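Local coordinates for protein 5'-tyrosyl-DNA phosphodiesterase (Caenorhabditis elegans, PDB 4FVA) that belongs to the endonuclease/exonuclease/phosphatase family, with the DNase I-like fold, and carries a bound magnesium ion, at residues A[45-50]-A[120-125]; A[66-71]-A[82-87]; A[91-96]-A[110-115]. All coordinates share one frame; numbering follows the deposited sequence.

In the fold
The three contacts build one flank of a two-sheet sandwich. Interaction 1 is the packing of one sheet on the other; interaction 2 is the hairpin at the edge of the first sheet, and interaction 3 the hairpin at the edge of the second. Strand 80-86 pairs with strand 47-53, Leu84 N lying 2.8 Å from Leu48 O, while Leu111 N lies 2.8 Å from Leu122 O where strand 107-115 joins strand 118-126. The two hairpins meet through Tyr71, Val85 and Leu111; their centres are about 12 Å apart. The magnesium ion, bound by Asp22 and Glu52, is about 12 Å from the side chain of Leu50 in interaction 1.

Interaction 1 of 3, residues A[45-50]-A[120-125]; sequences PDILFL and VFLLNT
Phe49 lies flat against the side chain of Asn124. The CB of Asn124 sits over the middle of the ring, 3.9 Å from its centroid, in a CH-pi contact, and the amide plane is only 18° from the ring plane, so the two groups are stacked while running past each other in opposite directions. With CG anti to the backbone N (chi1 -178°), Asn124 extends its amide along Phe49, and OD1 comes 3.6 Å from Phe49 CB. The amide nitrogen reaches the other strand's backbone: ND2 donates to Leu50 O at 3.1 Å. This bond is fairly straight at the hydrogen, but the donor stands above the carbonyl plane. Farther along, the CZ of Phe49 approaches Leu122 CB (3.8 Å) at the edge of the ring, and CE2 is 3.4 Å from the carbonyl O of Leu123. Ile47 and Leu122 then meet tip to tip, Ile47 CG2 being 3.7 Å from Leu122 CD1. No backbone bond joins the segments: the axes of 47-50 and 120-125 come within 7.5 Å and run roughly parallel, 24° apart, in different sheets, which is the face-to-face packing at the centre of the DNase I-like beta sandwich. Ile83 and Val85 of strand 80-86 extend the apolar layer, Ile83 touching both Phe49 and Leu122. The amide is held at its oxygen too, because Asn124 OD1 accepts a hydrogen bond from Gln51 NE2; with ND2 engaged as well, this should fix the amide's rotation within a buried interface. Behind it, the backbone of Phe49 is tied to Met17 and Trp19 in the neighbouring strand 13-20. On the far side of strand 118-126, Leu123 packs on Val148 and Ile151 of helix 134-154.

Interaction 2 of 3, residues A[66-71]-A[82-87]; sequences SLYKIY and AILVSK. With EDO (1,2-ethanediol), chain H.
An antiparallel beta hairpin, strands 68-72 and 80-86, forms the margin of one sheet, and its ladder is carried by two hydrogen-bonded pairs. Lys69 N donates to Val85 O at 2.7 Å, with Val85 N returning a bond to Lys69 O; Tyr71 and Ile83 exchange a second such couple, in which Ile83 N is 2.8 Å from Tyr71 O. Between them, the side chains of the non-hydrogen-bonded pair Ile70 and Leu84 extend in parallel from the same sheet face, with Ile70 CG1 3.9 Å from Leu84 CD2. Tyr68 crosses Leu84 at about a right angle, CB to CB at 3.9 Å; its CG, anti to the carbonyl carbon (chi1 -65°), carries the ring edge to the backbone of Val85, and its hydroxyl is hydrogen-bonded to Pro45 O. On the face of Lys69 and Val85, the CB of Lys69 touches Val85 CG2 at 3.9 Å. From there the extended lysine chain runs past Lys87 to a hydrogen bond between its NZ and Phe89 O.

Near Leu67 and Lys87, a water and a diol link the segments. The water donates to Leu67 O and accepts from Lys87 N, both at 2.8 Å. The 1,2-ethanediol, probably from the crystallisation liquor, joins this water through its O2 and also donates from O1 to Leu67 O at 2.8 Å; O2 receives a weak bond from Ser86 OG, which is also hydrogen-bonded to Met88 N. Ala82 bonds through its backbone to Leu50, which joins the hairpin to strand 47-53 as the edge of a DNase I-like sandwich sheet.

Interaction 3 of 3, residues A[91-96]-A[110-115]; sequences VEKHDV and ILEGSI
The amides of Glu92 and Lys93 converge on one acceptor, the carbonyl oxygen of Glu112: Glu92 N donates to Glu112 O at 2.7 Å and Lys93 N to the same atom at 3.2 Å. This is the mark of a classic beta bulge, here in the antiparallel hairpin of strands 90-98 and 107-115, at the edge of the second sheet of the DNase I-like fold. The extra residue shifts the register by one between Val91, paired with Gly113, and Lys93, paired with Glu112. Glu112 N is satisfied by Lys93 O at 3.0 Å, in a nearly straight bond (173° at the hydrogen). Beyond the bulge the ladder is regular, Asp95 and Ile110 each donating to the other's carbonyl; Ile110 N lies 2.7 Å from Asp95 O.

The side chains of Lys93 and Glu112 lie flank to flank. They form a salt bridge, although the hydrogen bond from NZ to OE1 is weak. Glu112 OE2 has another partner, a salt bridge with Lys119; each carboxylate oxygen thus has a lysine partner, which may offset the like charges of Glu92 and Asp95 nearby.

On the opposite face, with CG anti to the backbone N (chi1 -166°), Leu111 leans across toward strand 91-96, and its CD1 lies 3.7 Å from Val91 CG1 and also touches His94 CB. The imidazole takes its polar partner from outside, NE2 being hydrogen-bonded to Gln109 NE2, and its ring meets that of Tyr71 edge-to-face. Gly113 allows the close approach at Val91, CA to CA. One water also spans the Lys93-Glu112 pair, accepting from Lys93 NZ at 3.2 Å and donating to Glu112 OE1 at 2.8 Å.

Interaction 1 of 3, residues A[45-50]-A[120-125]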
loop_
_atom_site.group_PDB
_atom_site.type_symbol
_atom_site.label_atom_id
_atom_site.label_comp_id
_atom_site.label_asym_id
_atom_site.label_seq_id
_atom_site.Cartn_x
_atom_site.Cartn_y
_atom_site.Cartn_z
ATOM N N PRO A 45 -9.529 1.993 -8.152
ATOM C CA PRO A 45 -8.484 2.984 -7.866
ATOM C C PRO A 45 -7.605 3.210 -9.086
ATOM O O PRO A 45 -7.496 2.281 -9.905
ATOM C CB PRO A 45 -7.671 2.307 -6.757
ATOM C CG PRO A 45 -7.840 0.819 -7.037
ATOM C CD PRO A 45 -9.243 0.676 -7.546
ATOM N N ASP A 46 -7.005 4.399 -9.223
ATOM C CA ASP A 46 -6.095 4.644 -10.338
ATOM C C ASP A 46 -4.801 3.885 -10.139
ATOM O O ASP A 46 -4.181 3.407 -11.099
ATOM C CB ASP A 46 -5.774 6.134 -10.471
ATOM C CG ASP A 46 -7.005 6.970 -10.769
ATOM O OD1 ASP A 46 -7.723 6.641 -11.736
ATOM O OD2 ASP A 46 -7.255 7.947 -10.036
ATOM N N ILE A 47 -4.401 3.782 -8.877
ATOM C CA ILE A 47 -3.130 3.174 -8.518
ATOM C C ILE A 47 -3.376 2.237 -7.344
ATOM O O ILE A 47 -4.083 2.589 -6.403
ATOM C CB ILE A 47 -2.090 4.249 -8.132
ATOM C CG1 ILE A 47 -1.788 5.155 -9.335
ATOM C CG2 ILE A 47 -0.798 3.610 -7.619
ATOM C CD1 ILE A 47 -1.088 6.446 -8.944
ATOM N N LEU A 48 -2.806 1.042 -7.409
ATOM C CA LEU A 48 -3.008 0.065 -6.354
ATOM C C LEU A 48 -1.691 -0.541 -5.897
ATOM O O LEU A 48 -0.930 -1.060 -6.714
ATOM C CB LEU A 48 -3.966 -1.035 -6.829
ATOM C CG LEU A 48 -4.149 -2.264 -5.932
ATOM C CD1 LEU A 48 -4.938 -1.883 -4.654
ATOM C CD2 LEU A 48 -4.858 -3.397 -6.691
ATOM N N PHE A 49 -1.425 -0.447 -4.592
ATOM C CA PHE A 49 -0.300 -1.129 -3.952
ATOM C C PHE A 49 -0.763 -2.425 -3.279
ATOM O O PHE A 49 -1.711 -2.401 -2.502
ATOM C CB PHE A 49 0.303 -0.237 -2.857
ATOM C CG PHE A 49 1.034 0.979 -3.364
ATOM C CD1 PHE A 49 1.159 1.238 -4.719
ATOM C CD2 PHE A 49 1.605 1.874 -2.457
ATOM C CE1 PHE A 49 1.859 2.367 -5.173
ATOM C CE2 PHE A 49 2.300 3.005 -2.899
ATOM C CZ PHE A 49 2.430 3.251 -4.261
ATOM N N LEU A 50 -0.088 -3.545 -3.542
ATOM C CA LEU A 50 -0.361 -4.791 -2.807
ATOM C C LEU A 50 0.881 -5.258 -2.052
ATOM O O LEU A 50 2.003 -5.057 -2.526
ATOM C CB LEU A 50 -0.795 -5.911 -3.757
ATOM C CG LEU A 50 -2.026 -5.632 -4.629
ATOM C CD1 LEU A 50 -2.273 -6.819 -5.557
ATOM C CD2 LEU A 50 -3.245 -5.380 -3.727
ATOM N N VAL A 120 5.211 11.170 -11.651
ATOM C CA VAL A 120 4.713 10.447 -10.483
ATOM C C VAL A 120 5.712 9.399 -10.030
ATOM O O VAL A 120 6.184 8.614 -10.848
ATOM C CB VAL A 120 3.377 9.734 -10.777
ATOM C CG1 VAL A 120 2.875 9.046 -9.524
ATOM C CG2 VAL A 120 2.348 10.720 -11.295
ATOM N N PHE A 121 6.046 9.406 -8.741
ATOM C CA PHE A 121 6.854 8.346 -8.131
ATOM C C PHE A 121 5.985 7.540 -7.176
ATOM O O PHE A 121 5.287 8.106 -6.330
ATOM C CB PHE A 121 8.072 8.920 -7.389
ATOM C CG PHE A 121 9.132 9.489 -8.302
ATOM C CD1 PHE A 121 9.000 10.767 -8.833
ATOM C CD2 PHE A 121 10.280 8.746 -8.598
ATOM C CE1 PHE A 121 9.991 11.297 -9.681
ATOM C CE2 PHE A 121 11.274 9.258 -9.425
ATOM C CZ PHE A 121 11.127 10.541 -9.972
ATOM N N LEU A 122 6.029 6.219 -7.323
ATOM C CA LEU A 122 5.251 5.315 -6.487
ATOM C C LEU A 122 6.232 4.450 -5.724
ATOM O O LEU A 122 7.039 3.749 -6.338
ATOM C CB LEU A 122 4.342 4.429 -7.349
ATOM C CG LEU A 122 3.378 5.177 -8.283
ATOM C CD1 LEU A 122 2.498 4.222 -9.100
ATOM C CD2 LEU A 122 2.537 6.134 -7.453
ATOM N N LEU A 123 6.163 4.499 -4.397
ATOM C CA LEU A 123 7.037 3.702 -3.542
ATOM C C LEU A 123 6.209 2.823 -2.604
ATOM O O LEU A 123 5.507 3.325 -1.725
ATOM C CB LEU A 123 7.968 4.609 -2.736
ATOM C CG LEU A 123 8.927 5.507 -3.533
ATOM C CD1 LEU A 123 8.244 6.789 -4.013
ATOM C CD2 LEU A 123 10.162 5.823 -2.702
ATOM N N ASN A 124 6.299 1.513 -2.815
ATOM C CA ASN A 124 5.500 0.525 -2.105
ATOM C C ASN A 124 6.412 -0.396 -1.308
ATOM O O ASN A 124 7.400 -0.932 -1.848
ATOM C CB ASN A 124 4.675 -0.280 -3.128
ATOM C CG ASN A 124 3.761 -1.314 -2.485
ATOM O OD1 ASN A 124 3.403 -1.204 -1.314
ATOM N ND2 ASN A 124 3.378 -2.339 -3.264
ATOM N N THR A 125 6.083 -0.600 -0.034
ATOM C CA THR A 125 6.910 -1.446 0.806
ATOM C C THR A 125 6.085 -2.220 1.808
ATOM O O THR A 125 4.935 -1.895 2.070
ATOM C CB THR A 125 8.009 -0.649 1.556
ATOM O OG1 THR A 125 8.955 -1.562 2.132
ATOM C CG2 THR A 125 7.382 0.205 2.670
#

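Interaction 2 of 3, residues A[66-71]-A[82-87]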
loop_
_atom_site.group_PDB
_atom_site.type_symbol
_atom_site.label_atom_id
_atom_site.label_comp_id
_atom_site.label_asym_id
_atom_site.label_seq_id
_atom_site.Cartn_x
_atom_site.Cartn_y
_atom_site.Cartn_z
ATOM N N SER A 66 -6.036 -6.799 -17.513
ATOM C CA SER A 66 -6.893 -6.284 -18.576
ATOM C C SER A 66 -7.232 -4.822 -18.291
ATOM O O SER A 66 -7.654 -4.092 -19.186
ATOM C CB SER A 66 -8.166 -7.127 -18.727
ATOM O OG SER A 66 -9.018 -6.995 -17.608
ATOM N N LEU A 67 -7.069 -4.406 -17.035
ATOM C CA LEU A 67 -7.423 -3.045 -16.598
ATOM C C LEU A 67 -6.205 -2.206 -16.170
ATOM O O LEU A 67 -6.261 -0.970 -16.158
ATOM C CB LEU A 67 -8.408 -3.107 -15.424
ATOM C CG LEU A 67 -9.898 -3.353 -15.665
ATOM C CD1 LEU A 67 -10.121 -4.477 -16.668
ATOM C CD2 LEU A 67 -10.615 -3.657 -14.337
ATOM N N TYR A 68 -5.130 -2.890 -15.781
ATOM C CA TYR A 68 -3.949 -2.266 -15.201
ATOM C C TYR A 68 -2.664 -2.786 -15.820
ATOM O O TYR A 68 -2.629 -3.913 -16.320
ATOM C CB TYR A 68 -3.882 -2.574 -13.689
ATOM C CG TYR A 68 -4.996 -1.979 -12.862
ATOM C CD1 TYR A 68 -4.891 -0.687 -12.367
ATOM C CD2 TYR A 68 -6.129 -2.720 -12.534
ATOM C CE1 TYR A 68 -5.893 -0.137 -11.585
ATOM C CE2 TYR A 68 -7.146 -2.169 -11.752
ATOM C CZ TYR A 68 -7.015 -0.878 -11.292
ATOM O OH TYR A 68 -7.991 -0.305 -10.521
ATOM N N LYS A 69 -1.603 -1.984 -15.771
ATOM C CA LYS A 69 -0.256 -2.548 -15.894
ATOM C C LYS A 69 0.149 -3.078 -14.505
ATOM O O LYS A 69 -0.067 -2.399 -13.489
ATOM C CB LYS A 69 0.751 -1.498 -16.352
ATOM C CG LYS A 69 0.536 -0.955 -17.776
ATOM C CD LYS A 69 1.459 0.252 -18.032
ATOM C CE LYS A 69 1.367 0.693 -19.487
ATOM N NZ LYS A 69 2.096 1.960 -19.721
ATOM N N ILE A 70 0.698 -4.288 -14.448
ATOM C CA ILE A 70 1.043 -4.894 -13.161
ATOM C C ILE A 70 2.558 -5.084 -13.046
ATOM O O ILE A 70 3.186 -5.719 -13.907
ATOM C CB ILE A 70 0.369 -6.269 -12.980
ATOM C CG1 ILE A 70 -1.141 -6.173 -13.207
ATOM C CG2 ILE A 70 0.689 -6.863 -11.599
ATOM C CD1 ILE A 70 -1.830 -7.500 -13.072
ATOM N N TYR A 71 3.137 -4.555 -11.966
ATOM C CA TYR A 71 4.560 -4.707 -11.691
ATOM C C TYR A 71 4.743 -5.420 -10.359
ATOM O O TYR A 71 4.295 -4.930 -9.326
ATOM C CB TYR A 71 5.298 -3.347 -11.728
ATOM C CG TYR A 71 5.226 -2.724 -13.107
ATOM C CD1 TYR A 71 6.193 -3.022 -14.055
ATOM C CD2 TYR A 71 4.170 -1.911 -13.476
ATOM C CE1 TYR A 71 6.124 -2.511 -15.336
ATOM C CE2 TYR A 71 4.089 -1.384 -14.752
ATOM C CZ TYR A 71 5.083 -1.702 -15.675
ATOM O OH TYR A 71 5.035 -1.201 -16.941
ATOM N N ALA A 82 3.223 -5.705 -5.146
ATOM C CA ALA A 82 2.871 -5.358 -6.515
ATOM C C ALA A 82 2.415 -3.906 -6.574
ATOM O O ALA A 82 1.848 -3.381 -5.607
ATOM C CB ALA A 82 1.783 -6.291 -7.051
ATOM N N ILE A 83 2.654 -3.271 -7.718
ATOM C CA ILE A 83 2.086 -1.960 -7.990
ATOM C C ILE A 83 1.314 -2.089 -9.293
ATOM O O ILE A 83 1.871 -2.545 -10.304
ATOM C CB ILE A 83 3.186 -0.875 -8.119
ATOM C CG1 ILE A 83 4.022 -0.805 -6.827
ATOM C CG2 ILE A 83 2.570 0.509 -8.455
ATOM C CD1 ILE A 83 5.149 0.211 -6.880
ATOM N N LEU A 84 0.035 -1.728 -9.264
ATOM C CA LEU A 84 -0.790 -1.749 -10.470
ATOM C C LEU A 84 -1.154 -0.323 -10.821
ATOM O O LEU A 84 -1.596 0.440 -9.950
ATOM C CB LEU A 84 -2.064 -2.582 -10.270
ATOM C CG LEU A 84 -1.937 -4.094 -10.040
ATOM C CD1 LEU A 84 -1.423 -4.417 -8.623
ATOM C CD2 LEU A 84 -3.274 -4.787 -10.299
ATOM N N VAL A 85 -0.984 0.029 -12.095
ATOM C CA VAL A 85 -1.312 1.360 -12.571
ATOM C C VAL A 85 -2.181 1.328 -13.824
ATOM O O VAL A 85 -2.167 0.367 -14.591
ATOM C CB VAL A 85 -0.051 2.206 -12.867
ATOM C CG1 VAL A 85 0.782 2.439 -11.579
ATOM C CG2 VAL A 85 0.777 1.531 -13.958
ATOM N N SER A 86 -2.937 2.397 -14.017
ATOM C CA SER A 86 -3.683 2.597 -15.248
ATOM C C SER A 86 -2.799 2.345 -16.472
ATOM O O SER A 86 -1.588 2.563 -16.427
ATOM C CB SER A 86 -4.206 4.033 -15.289
ATOM O OG SER A 86 -4.681 4.338 -16.582
ATOM N N LYS A 87 -3.392 1.854 -17.555
ATOM C CA LYS A 87 -2.625 1.642 -18.785
ATOM C C LYS A 87 -2.141 2.962 -19.372
ATOM O O LYS A 87 -1.268 2.981 -20.240
ATOM C CB LYS A 87 -3.428 0.842 -19.814
ATOM C CG LYS A 87 -3.515 -0.623 -19.456
ATOM C CD LYS A 87 -4.672 -1.298 -20.128
ATOM C CE LYS A 87 -4.565 -2.801 -19.938
ATOM N NZ LYS A 87 -3.193 -3.263 -20.269
HETATM C C1 EDO H . -8.629 1.432 -14.111
HETATM O O1 EDO H . -8.343 0.696 -15.305
HETATM C C2 EDO H . -7.792 2.704 -14.105
HETATM O O2 EDO H . -7.428 3.041 -15.449
HETATM O O HOH W 1 -6.208 1.493 -17.496
HETATM O O HOH W 2 -1.145 -5.156 -18.320
#

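Interaction 3 of 3, residues A[91-96]-A[110-115]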
loop_
_atom_site.group_PDB
_atom_site.type_symbol
_atom_site.label_atom_id
_atom_site.label_comp_id
_atom_site.label_asym_id
_atom_site.label_seq_id
_atom_site.Cartn_x
_atom_site.Cartn_y
_atom_site.Cartn_z
ATOM N N VAL A 91 5.377 4.297 -17.871
ATOM C CA VAL A 91 6.422 3.861 -16.947
ATOM C C VAL A 91 7.801 4.250 -17.481
ATOM O O VAL A 91 8.108 4.016 -18.654
ATOM C CB VAL A 91 6.385 2.327 -16.684
ATOM C CG1 VAL A 91 7.567 1.879 -15.793
ATOM C CG2 VAL A 91 5.034 1.890 -16.064
ATOM N N GLU A 92 8.609 4.874 -16.629
ATOM C CA GLU A 92 9.981 5.230 -16.992
ATOM C C GLU A 92 10.992 4.269 -16.337
ATOM O O GLU A 92 11.964 3.854 -16.970
ATOM C CB GLU A 92 10.292 6.675 -16.601
ATOM C CG GLU A 92 11.695 7.122 -16.999
ATOM C CD GLU A 92 11.847 7.315 -18.506
ATOM O OE1 GLU A 92 10.910 7.856 -19.140
ATOM O OE2 GLU A 92 12.899 6.922 -19.057
ATOM N N LYS A 93 10.755 3.919 -15.074
ATOM C CA LYS A 93 11.642 3.008 -14.331
ATOM C C LYS A 93 10.868 2.117 -13.368
ATOM O O LYS A 93 9.895 2.558 -12.757
ATOM C CB LYS A 93 12.662 3.776 -13.480
ATOM C CG LYS A 93 13.730 4.569 -14.209
ATOM C CD LYS A 93 14.762 5.040 -13.177
ATOM C CE LYS A 93 15.753 6.023 -13.768
ATOM N NZ LYS A 93 15.097 7.305 -14.145
ATOM N N HIS A 94 11.324 0.879 -13.201
ATOM C CA HIS A 94 10.811 0.042 -12.130
ATOM C C HIS A 94 12.018 -0.453 -11.369
ATOM O O HIS A 94 12.769 -1.267 -11.893
ATOM C CB HIS A 94 9.996 -1.136 -12.666
ATOM C CG HIS A 94 9.438 -2.022 -11.592
ATOM N ND1 HIS A 94 9.266 -3.378 -11.759
ATOM C CD2 HIS A 94 9.027 -1.743 -10.329
ATOM C CE1 HIS A 94 8.751 -3.897 -10.655
ATOM N NE2 HIS A 94 8.596 -2.928 -9.772
ATOM N N ASP A 95 12.167 -0.012 -10.121
ATOM C CA ASP A 95 13.345 -0.365 -9.330
ATOM C C ASP A 95 12.904 -1.071 -8.063
ATOM O O ASP A 95 11.970 -0.633 -7.403
ATOM C CB ASP A 95 14.120 0.895 -8.957
ATOM C CG ASP A 95 14.741 1.593 -10.176
ATOM O OD1 ASP A 95 14.812 0.983 -11.262
ATOM O OD2 ASP A 95 15.122 2.776 -10.052
ATOM N N VAL A 96 13.603 -2.140 -7.703
ATOM C CA VAL A 96 13.284 -2.870 -6.498
ATOM C C VAL A 96 14.512 -2.851 -5.630
ATOM O O VAL A 96 15.503 -3.513 -5.936
ATOM C CB VAL A 96 12.882 -4.345 -6.802
ATOM C CG1 VAL A 96 12.687 -5.149 -5.501
ATOM C CG2 VAL A 96 11.648 -4.397 -7.688
ATOM N N ILE A 110 9.854 0.713 -6.383
ATOM C CA ILE A 110 9.667 2.071 -6.889
ATOM C C ILE A 110 9.267 2.045 -8.346
ATOM O O ILE A 110 9.986 1.482 -9.179
ATOM C CB ILE A 110 10.949 2.927 -6.720
ATOM C CG1 ILE A 110 11.330 3.015 -5.243
ATOM C CG2 ILE A 110 10.733 4.349 -7.225
ATOM C CD1 ILE A 110 12.700 3.688 -4.997
ATOM N N LEU A 111 8.103 2.612 -8.653
ATOM C CA LEU A 111 7.706 2.754 -10.048
ATOM C C LEU A 111 7.627 4.243 -10.337
ATOM O O LEU A 111 6.883 4.982 -9.684
ATOM C CB LEU A 111 6.357 2.081 -10.326
ATOM C CG LEU A 111 5.959 1.854 -11.794
ATOM C CD1 LEU A 111 6.804 0.723 -12.413
ATOM C CD2 LEU A 111 4.465 1.549 -11.950
ATOM N N GLU A 112 8.409 4.670 -11.321
ATOM C CA GLU A 112 8.486 6.066 -11.732
ATOM C C GLU A 112 7.864 6.192 -13.115
ATOM O O GLU A 112 8.144 5.372 -14.004
ATOM C CB GLU A 112 9.953 6.519 -11.784
ATOM C CG GLU A 112 10.158 7.910 -12.364
ATOM C CD GLU A 112 11.624 8.231 -12.618
ATOM O OE1 GLU A 112 12.511 7.588 -12.008
ATOM O OE2 GLU A 112 11.888 9.103 -13.471
ATOM N N GLY A 113 7.031 7.209 -13.310
ATOM C CA GLY A 113 6.438 7.418 -14.614
ATOM C C GLY A 113 5.714 8.738 -14.637
ATOM O O GLY A 113 6.068 9.671 -13.921
ATOM N N SER A 114 4.705 8.832 -15.481
ATOM C CA SER A 114 3.866 10.016 -15.504
ATOM C C SER A 114 2.478 9.651 -16.002
ATOM O O SER A 114 2.309 8.674 -16.747
ATOM C CB SER A 114 4.491 11.117 -16.358
ATOM O OG SER A 114 4.482 10.758 -17.718
ATOM N N ILE A 115 1.487 10.412 -15.559
ATOM C CA ILE A 115 0.135 10.269 -16.085
ATOM C C ILE A 115 -0.226 11.660 -16.524
ATOM O O ILE A 115 -0.214 12.596 -15.714
ATOM C CB ILE A 115 -0.895 9.739 -15.076
ATOM C CG1 ILE A 115 -0.254 9.488 -13.715
ATOM C CG2 ILE A 115 -1.610 8.483 -15.629
ATOM C CD1 ILE A 115 -1.269 9.288 -12.608
HETATM O O HOH W 3 14.882 8.837 -11.385
#